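Local coordinates for CheC, inhibitor of MCP methylation / FliN fusion protein (Thermotoga maritima, PDB 4HYN), which probably acts in the flagellar rotor as a CheC-family phosphatase that removes phosphate from the chemotaxis signalling protein CheY, at residues K9-E14 and K189-Y194; N17-S22 and A121-E126; V84-M89 and E103-A108. All coordinates share one frame; numbering follows the deposited sequence.

Contact 1: residues K9-E14 and K189-Y194; sequences KDMIGE and KKMYEY
Met11, a selenomethionine, reaches from helix 6-30 to Met191 and Tyr192 on helix 185-200 and shows how one flexible chain can join two helices without polar bonding. The first interaction is Met-aromatic. The SE atom of Met11 lies at the rim of the Tyr192 ring, 5.2 Å from its centroid and 86° off the ring normal, so it meets the edge and neither face. Its nearest ring atom is CD1, at 3.9 Å from SE, and the same selenium rests on the helix backbone, 3.7 Å from CA of Tyr192.

The rest is apolar packing. With CG anti to the backbone N (chi1 168°), the Met11 chain runs outward until a bend at chi3 turns its methyl aside, and CE comes to 3.7 Å from CB of Met191, another selenomethionine. Val188 and Phe195 of helix 185-200 also touch Met11, while Met191 goes on to Ile15 and Leu69.

Helix 6-30 carries a D-x3-E-x2-N pattern (Asp10, Glu14, Asn17) consistent with the CheC phosphatase motif. With no polar bond between the two segments, the join probably rests largely on dispersion and shape, and its chemistry implies a C-terminal helix docked, mainly through buried Met11 and Met191, on a helix that probably carries one of the two phosphatase motifs.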
loop_
_atom_site.group_PDB
_atom_site.type_symbol
_atom_site.label_atom_id
_atom_site.label_comp_id
_atom_site.label_asym_id
_atom_site.label_seq_id
_atom_site.Cartn_x
_atom_site.Cartn_y
_atom_site.Cartn_z
ATOM N N LYS A 9 13.706 4.044 -7.755
ATOM C CA LYS A 9 13.466 3.427 -6.458
ATOM C C LYS A 9 13.515 4.498 -5.372
ATOM O O LYS A 9 12.772 4.420 -4.401
ATOM C CB LYS A 9 14.514 2.356 -6.148
ATOM C CG LYS A 9 14.385 1.070 -6.942
ATOM C CD LYS A 9 15.244 -0.011 -6.297
ATOM C CE LYS A 9 15.192 -1.298 -7.071
ATOM N NZ LYS A 9 15.729 -1.090 -8.440
ATOM N N ASP A 10 14.417 5.471 -5.515
ATOM C CA ASP A 10 14.521 6.562 -4.539
ATOM C C ASP A 10 13.256 7.429 -4.560
ATOM O O ASP A 10 12.816 7.919 -3.520
ATOM C CB ASP A 10 15.760 7.430 -4.795
ATOM C CG ASP A 10 17.035 6.845 -4.183
ATOM O OD1 ASP A 10 17.025 6.506 -2.975
ATOM O OD2 ASP A 10 18.057 6.745 -4.905
HETATM N N MSE A 11 12.679 7.618 -5.742
HETATM C CA MSE A 11 11.456 8.396 -5.859
HETATM C C MSE A 11 10.328 7.669 -5.125
HETATM O O MSE A 11 9.538 8.299 -4.418
HETATM C CB MSE A 11 11.058 8.594 -7.321
HETATM C CG MSE A 11 9.654 9.153 -7.477
HETATM SE SE MSE A 11 8.895 8.882 -9.226
HETATM C CE MSE A 11 8.490 6.995 -9.089
ATOM N N ILE A 12 10.264 6.348 -5.312
ATOM C CA ILE A 12 9.257 5.503 -4.674
ATOM C C ILE A 12 9.267 5.728 -3.166
ATOM O O ILE A 12 8.213 5.863 -2.542
ATOM C CB ILE A 12 9.534 3.992 -4.919
ATOM C CG1 ILE A 12 9.290 3.615 -6.381
ATOM C CG2 ILE A 12 8.682 3.140 -3.999
ATOM C CD1 ILE A 12 7.915 3.982 -6.885
ATOM N N GLY A 13 10.468 5.738 -2.590
ATOM C CA GLY A 13 10.602 5.938 -1.161
ATOM C C GLY A 13 10.189 7.329 -0.725
ATOM O O GLY A 13 9.487 7.498 0.272
ATOM N N GLU A 14 10.607 8.327 -1.492
ATOM C CA GLU A 14 10.299 9.708 -1.183
ATOM C C GLU A 14 8.813 10.026 -1.288
ATOM O O GLU A 14 8.224 10.540 -0.336
ATOM C CB GLU A 14 11.156 10.629 -2.045
ATOM C CG GLU A 14 12.649 10.446 -1.756
ATOM C CD GLU A 14 13.558 11.307 -2.612
ATOM O OE1 GLU A 14 14.443 11.975 -2.039
ATOM O OE2 GLU A 14 13.408 11.305 -3.852
ATOM N N LYS A 189 7.612 3.910 -13.798
ATOM C CA LYS A 189 8.258 4.642 -14.895
ATOM C C LYS A 189 7.390 5.842 -15.285
ATOM O O LYS A 189 7.895 6.921 -15.600
ATOM C CB LYS A 189 8.447 3.728 -16.117
ATOM C CG LYS A 189 9.311 4.341 -17.210
ATOM C CD LYS A 189 8.690 4.257 -18.608
ATOM C CE LYS A 189 9.059 2.958 -19.321
ATOM N NZ LYS A 189 8.567 2.916 -20.734
ATOM N N LYS A 190 6.078 5.640 -15.248
ATOM C CA LYS A 190 5.119 6.680 -15.587
ATOM C C LYS A 190 5.178 7.796 -14.535
ATOM O O LYS A 190 5.168 8.976 -14.878
ATOM C CB LYS A 190 3.711 6.089 -15.665
ATOM C CG LYS A 190 2.860 6.616 -16.801
ATOM C CD LYS A 190 2.672 8.122 -16.723
ATOM C CE LYS A 190 3.459 8.821 -17.822
ATOM N NZ LYS A 190 3.644 10.282 -17.574
HETATM N N MSE A 191 5.238 7.416 -13.260
HETATM C CA MSE A 191 5.331 8.385 -12.171
HETATM C C MSE A 191 6.655 9.144 -12.261
HETATM O O MSE A 191 6.727 10.310 -11.907
HETATM C CB MSE A 191 5.252 7.690 -10.812
HETATM C CG MSE A 191 3.920 7.042 -10.485
HETATM SE SE MSE A 191 4.048 6.062 -8.809
HETATM C CE MSE A 191 4.622 7.526 -7.693
ATOM N N TYR A 192 7.696 8.476 -12.752
ATOM C CA TYR A 192 9.004 9.091 -12.891
ATOM C C TYR A 192 9.012 10.167 -13.973
ATOM O O TYR A 192 9.741 11.148 -13.854
ATOM C CB TYR A 192 10.077 8.036 -13.176
ATOM C CG TYR A 192 11.479 8.549 -12.955
ATOM C CD1 TYR A 192 11.888 8.990 -11.692
ATOM C CD2 TYR A 192 12.386 8.642 -14.013
ATOM C CE1 TYR A 192 13.164 9.519 -11.484
ATOM C CE2 TYR A 192 13.671 9.169 -13.817
ATOM C CZ TYR A 192 14.048 9.610 -12.548
ATOM O OH TYR A 192 15.296 10.172 -12.351
ATOM N N GLU A 193 8.219 9.986 -15.029
ATOM C CA GLU A 193 8.150 10.977 -16.101
ATOM C C GLU A 193 7.550 12.266 -15.559
ATOM O O GLU A 193 8.010 13.351 -15.888
ATOM C CB GLU A 193 7.306 10.469 -17.272
ATOM C CG GLU A 193 7.972 9.387 -18.107
ATOM C CD GLU A 193 7.002 8.659 -19.038
ATOM O OE1 GLU A 193 6.021 9.279 -19.518
ATOM O OE2 GLU A 193 7.228 7.454 -19.288
ATOM N N TYR A 194 6.520 12.140 -14.729
ATOM C CA TYR A 194 5.874 13.300 -14.122
ATOM C C TYR A 194 6.798 13.935 -13.084
ATOM O O TYR A 194 6.863 15.160 -12.947
ATOM C CB TYR A 194 4.587 12.885 -13.414
ATOM C CG TYR A 194 3.403 12.647 -14.312
ATOM C CD1 TYR A 194 2.742 11.417 -14.306
ATOM C CD2 TYR A 194 2.916 13.655 -15.141
ATOM C CE1 TYR A 194 1.626 11.194 -15.097
ATOM C CE2 TYR A 194 1.795 13.442 -15.942
ATOM C CZ TYR A 194 1.156 12.203 -15.913
ATOM O OH TYR A 194 0.059 11.967 -16.706
#

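Contact 2: residues N17-S22 and A121-E126; sequences NIAMGS and ATSLSE
Ala121 O, in the helix whose Ser123 packs against Ile18, Ala19 and Ser22, is gripped twice by Ser125: by its backbone N and by its OG, each at 2.8 Å from that oxygen, from opposite faces of the carbonyl plane. Ser125 OG is bonded in turn to the backbone N of Ile132, which ties the helix to the loop that follows. This polar arrangement belongs to one of the two long helices of the CheC-like fold, 6-30 and 103-128; the two segments each fall in a CheC-like sequence range.

The helices run roughly antiparallel here, the segment axes 8.1 Å apart at an angle of 146°. Small residues permit the approach: CA of Ala19 and CA of Ser123 are 5.1 Å apart, and Ser123 directs its side chain into the groove between Ile18, Ala19 and Ser22. CB of Ser123 meets CB of Ser22 at 3.9 Å. Further along helix 103-128, Ile18 touches Leu127 and Ser22 touches Ser119.

A chi1 of 175° swings Ser123 OG away from its backbone N and across the interface, over CA of Ala19 at 3.5 Å, to end against the branch methyl CG2 of Ile18, 3.3 Å away.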
loop_
_atom_site.group_PDB
_atom_site.type_symbol
_atom_site.label_atom_id
_atom_site.label_comp_id
_atom_site.label_asym_id
_atom_site.label_seq_id
_atom_site.Cartn_x
_atom_site.Cartn_y
_atom_site.Cartn_z
ATOM N N ASN A 17 6.874 8.252 1.433
ATOM C CA ASN A 17 6.894 8.880 2.750
ATOM C C ASN A 17 5.868 10.011 2.833
ATOM O O ASN A 17 5.235 10.213 3.873
ATOM C CB ASN A 17 8.293 9.416 3.096
ATOM C CG ASN A 17 9.161 8.375 3.791
ATOM O OD1 ASN A 17 10.087 7.808 3.201
ATOM N ND2 ASN A 17 8.859 8.118 5.054
ATOM N N ILE A 18 5.683 10.721 1.727
ATOM C CA ILE A 18 4.741 11.821 1.687
ATOM C C ILE A 18 3.302 11.345 1.552
ATOM O O ILE A 18 2.445 11.709 2.350
ATOM C CB ILE A 18 5.073 12.783 0.533
ATOM C CG1 ILE A 18 6.455 13.404 0.757
ATOM C CG2 ILE A 18 4.009 13.866 0.414
ATOM C CD1 ILE A 18 6.964 14.165 -0.446
ATOM N N ALA A 19 3.039 10.527 0.541
ATOM C CA ALA A 19 1.692 10.021 0.307
ATOM C C ALA A 19 1.198 9.144 1.458
ATOM O O ALA A 19 0.198 9.474 2.099
ATOM C CB ALA A 19 1.622 9.271 -1.022
HETATM N N MSE A 20 1.916 8.061 1.752
HETATM C CA MSE A 20 1.512 7.178 2.840
HETATM C C MSE A 20 1.576 7.898 4.176
HETATM O O MSE A 20 0.886 7.520 5.120
HETATM C CB MSE A 20 2.371 5.919 2.896
HETATM C CG MSE A 20 1.592 4.707 3.357
HETATM SE SE MSE A 20 0.026 4.436 2.238
HETATM C CE MSE A 20 -1.216 3.872 3.619
ATOM N N GLY A 21 2.430 8.918 4.248
ATOM C CA GLY A 21 2.553 9.704 5.460
ATOM C C GLY A 21 1.293 10.530 5.642
ATOM O O GLY A 21 0.866 10.789 6.759
ATOM N N SER A 22 0.700 10.945 4.525
ATOM C CA SER A 22 -0.533 11.723 4.542
ATOM C C SER A 22 -1.671 10.789 4.989
ATOM O O SER A 22 -2.526 11.161 5.796
ATOM C CB SER A 22 -0.805 12.291 3.145
ATOM O OG SER A 22 -1.779 13.314 3.180
ATOM N N ALA A 121 -3.644 9.159 -2.643
ATOM C CA ALA A 121 -3.874 9.552 -4.023
ATOM C C ALA A 121 -3.926 11.077 -4.142
ATOM O O ALA A 121 -3.374 11.652 -5.078
ATOM C CB ALA A 121 -5.155 8.933 -4.531
ATOM N N THR A 122 -4.562 11.730 -3.173
ATOM C CA THR A 122 -4.669 13.183 -3.167
ATOM C C THR A 122 -3.285 13.806 -3.016
ATOM O O THR A 122 -2.948 14.766 -3.708
ATOM C CB THR A 122 -5.573 13.660 -2.029
ATOM O OG1 THR A 122 -6.888 13.127 -2.221
ATOM C CG2 THR A 122 -5.646 15.184 -1.986
ATOM N N SER A 123 -2.481 13.241 -2.118
ATOM C CA SER A 123 -1.129 13.724 -1.880
ATOM C C SER A 123 -0.282 13.500 -3.119
ATOM O O SER A 123 0.488 14.367 -3.519
ATOM C CB SER A 123 -0.510 12.987 -0.699
ATOM O OG SER A 123 0.848 13.354 -0.530
ATOM N N LEU A 124 -0.447 12.337 -3.733
ATOM C CA LEU A 124 0.294 11.994 -4.939
ATOM C C LEU A 124 -0.082 12.926 -6.090
ATOM O O LEU A 124 0.786 13.397 -6.825
ATOM C CB LEU A 124 0.021 10.536 -5.331
ATOM C CG LEU A 124 0.990 9.916 -6.346
ATOM C CD1 LEU A 124 2.427 10.004 -5.794
ATOM C CD2 LEU A 124 0.611 8.462 -6.658
ATOM N N SER A 125 -1.370 13.217 -6.224
ATOM C CA SER A 125 -1.839 14.100 -7.292
ATOM C C SER A 125 -1.233 15.494 -7.183
ATOM O O SER A 125 -0.764 16.054 -8.176
ATOM C CB SER A 125 -3.366 14.178 -7.293
ATOM O OG SER A 125 -3.914 12.895 -7.535
ATOM N N GLU A 126 -1.238 16.049 -5.975
ATOM C CA GLU A 126 -0.664 17.364 -5.748
ATOM C C GLU A 126 0.837 17.309 -5.993
ATOM O O GLU A 126 1.400 18.184 -6.645
ATOM C CB GLU A 126 -0.957 17.839 -4.319
ATOM C CG GLU A 126 -2.437 18.097 -4.066
ATOM C CD GLU A 126 -2.776 18.389 -2.612
ATOM O OE1 GLU A 126 -2.100 17.853 -1.705
ATOM O OE2 GLU A 126 -3.744 19.146 -2.376
#

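Contact 3: residues V84-M89 and E103-A108; sequences VIADLM and EIKLSA
The methyl of Ala86 meets the flank of Lys105 where helix 79-89 crosses the start of helix 103-128. The contact illustrates how two alanines, Ala86 and Ala108, let helices meet closely at a steep angle, with Met89 and Lys105 contributing the roots of their longer chains. The axes of the two segments are 8.5 Å apart and make an angle of 82°. The closest backbone pair is Ala86 and Lys105, whose CA atoms are only 5.2 Å apart.

The first kind of contact is apolar. The methyl of Ala86 points at the other helix and lies 3.8 Å from CB of Lys105, while one turn later CB of Met89 meets CB of Ala108 at 3.9 Å. Met89, a selenomethionine, touches through CB and CG within these segments: bends at chi2 (-65°) and chi3 turn its far end away from Ala108. The residue also touches Ala112 of helix 103-128, Leu27 and Ile30 of helix 6-30, and Leu31 in the loop just beyond, so that it seats the pair on a third helix.

A second kind of contact sets carbon against carbonyl oxygen. CG of Met89 is 3.5 Å from Ala108 O, and the Ala86 methyl lies against Lys105 O as well as against its CB.

Polar groups are engaged at the margin. The extended Lys105 chain carries NZ to a hydrogen bond with Glu100 O, and Asp102 OD1 accepts from the backbone N of Lys105. Asp87 OD1, in turn, receives Gly94 N. These bonds tie both helices to the loop that joins them, and the charges of Asp87 and Lys105 themselves do not meet.

The whole is a pair of consecutive helices, joined by a 13-residue loop and packed almost at right angles within the CheC-like fold.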
loop_
_atom_site.group_PDB
_atom_site.type_symbol
_atom_site.label_atom_id
_atom_site.label_comp_id
_atom_site.label_asym_id
_atom_site.label_seq_id
_atom_site.Cartn_x
_atom_site.Cartn_y
_atom_site.Cartn_z
ATOM N N VAL A 84 -5.545 -5.442 14.584
ATOM C CA VAL A 84 -5.158 -4.301 15.406
ATOM C C VAL A 84 -5.868 -3.044 14.923
ATOM O O VAL A 84 -6.391 -2.274 15.726
ATOM C CB VAL A 84 -3.632 -4.054 15.348
ATOM C CG1 VAL A 84 -3.288 -2.671 15.899
ATOM C CG2 VAL A 84 -2.904 -5.130 16.127
ATOM N N ILE A 85 -5.905 -2.857 13.608
ATOM C CA ILE A 85 -6.551 -1.690 13.025
ATOM C C ILE A 85 -8.067 -1.731 13.199
ATOM O O ILE A 85 -8.681 -0.720 13.540
ATOM C CB ILE A 85 -6.147 -1.522 11.540
ATOM C CG1 ILE A 85 -4.701 -1.012 11.466
ATOM C CG2 ILE A 85 -7.100 -0.573 10.816
ATOM C CD1 ILE A 85 -4.104 -1.037 10.085
ATOM N N ALA A 86 -8.660 -2.908 13.014
ATOM C CA ALA A 86 -10.099 -3.067 13.162
ATOM C C ALA A 86 -10.516 -2.707 14.588
ATOM O O ALA A 86 -11.428 -1.903 14.792
ATOM C CB ALA A 86 -10.512 -4.498 12.830
ATOM N N ASP A 87 -9.811 -3.281 15.562
ATOM C CA ASP A 87 -10.080 -3.034 16.974
ATOM C C ASP A 87 -9.986 -1.539 17.278
ATOM O O ASP A 87 -10.804 -1.000 18.027
ATOM C CB ASP A 87 -9.097 -3.826 17.847
ATOM C CG ASP A 87 -9.477 -3.815 19.326
ATOM O OD1 ASP A 87 -8.623 -3.440 20.155
ATOM O OD2 ASP A 87 -10.624 -4.195 19.664
ATOM N N LEU A 88 -8.992 -0.878 16.684
ATOM C CA LEU A 88 -8.791 0.558 16.863
ATOM C C LEU A 88 -9.980 1.345 16.301
ATOM O O LEU A 88 -10.520 2.225 16.972
ATOM C CB LEU A 88 -7.501 0.998 16.170
ATOM C CG LEU A 88 -6.272 1.374 17.004
ATOM C CD1 LEU A 88 -6.527 1.140 18.463
ATOM C CD2 LEU A 88 -5.057 0.603 16.526
HETATM N N MSE A 89 -10.392 1.014 15.079
HETATM C CA MSE A 89 -11.525 1.677 14.436
HETATM C C MSE A 89 -12.815 1.475 15.233
HETATM O O MSE A 89 -13.696 2.332 15.225
HETATM C CB MSE A 89 -11.740 1.134 13.017
HETATM C CG MSE A 89 -10.704 1.559 11.965
HETATM SE SE MSE A 89 -10.683 3.492 11.556
HETATM C CE MSE A 89 -8.831 3.840 11.987
ATOM N N GLU A 103 -16.698 -10.177 8.809
ATOM C CA GLU A 103 -17.203 -9.146 7.912
ATOM C C GLU A 103 -17.273 -7.768 8.577
ATOM O O GLU A 103 -17.091 -6.745 7.914
ATOM C CB GLU A 103 -18.579 -9.553 7.371
ATOM C CG GLU A 103 -18.803 -9.210 5.895
ATOM C CD GLU A 103 -17.859 -9.962 4.957
ATOM O OE1 GLU A 103 -17.185 -9.306 4.130
ATOM O OE2 GLU A 103 -17.793 -11.207 5.043
ATOM N N ILE A 104 -17.511 -7.745 9.887
ATOM C CA ILE A 104 -17.597 -6.491 10.632
ATOM C C ILE A 104 -16.221 -5.837 10.807
ATOM O O ILE A 104 -16.077 -4.621 10.658
ATOM C CB ILE A 104 -18.279 -6.712 11.998
ATOM C CG1 ILE A 104 -19.723 -7.182 11.767
ATOM C CG2 ILE A 104 -18.245 -5.426 12.833
ATOM C CD1 ILE A 104 -20.385 -7.787 12.975
ATOM N N LYS A 105 -15.216 -6.649 11.115
ATOM C CA LYS A 105 -13.857 -6.156 11.278
ATOM C C LYS A 105 -13.347 -5.717 9.913
ATOM O O LYS A 105 -12.736 -4.660 9.776
ATOM C CB LYS A 105 -12.947 -7.259 11.823
ATOM C CG LYS A 105 -13.228 -7.685 13.254
ATOM C CD LYS A 105 -12.118 -8.600 13.744
ATOM C CE LYS A 105 -12.277 -8.963 15.207
ATOM N NZ LYS A 105 -11.056 -9.648 15.715
ATOM N N LEU A 106 -13.595 -6.553 8.908
ATOM C CA LEU A 106 -13.179 -6.272 7.540
ATOM C C LEU A 106 -13.851 -5.010 7.025
ATOM O O LEU A 106 -13.304 -4.302 6.173
ATOM C CB LEU A 106 -13.516 -7.452 6.633
ATOM C CG LEU A 106 -12.374 -8.407 6.281
ATOM C CD1 LEU A 106 -11.565 -8.770 7.505
ATOM C CD2 LEU A 106 -12.958 -9.650 5.627
ATOM N N SER A 107 -15.040 -4.734 7.551
ATOM C CA SER A 107 -15.785 -3.547 7.169
ATOM C C SER A 107 -15.133 -2.304 7.781
ATOM O O SER A 107 -15.118 -1.235 7.161
ATOM C CB SER A 107 -17.239 -3.663 7.624
ATOM O OG SER A 107 -18.000 -2.553 7.177
ATOM N N ALA A 108 -14.579 -2.455 8.982
ATOM C CA ALA A 108 -13.923 -1.350 9.674
ATOM C C ALA A 108 -12.551 -1.035 9.079
ATOM O O ALA A 108 -12.124 0.117 9.083
ATOM C CB ALA A 108 -13.795 -1.648 11.154
#

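In the fold
The three contacts are nested along the chain: contact 3 lies inside the loop closed by contact 2, which lies inside that closed by contact 1. Contacts 1 and 2 share helix 6-30, with centres about 13 Å apart, and they touch where CE of Met191 lies 3.8 Å from CD1 of Leu124. Contacts 2 and 3 share helix 103-128, with centres about 23 Å apart. Contacts 1 and 3 are about 32 Å apart between centres, on opposite sides of the chain's centre. The contacts link four helices in series beside the six-stranded antiparallel sheet, and so probably fix the relative positions of the two helices that carry the phosphatase-type motifs.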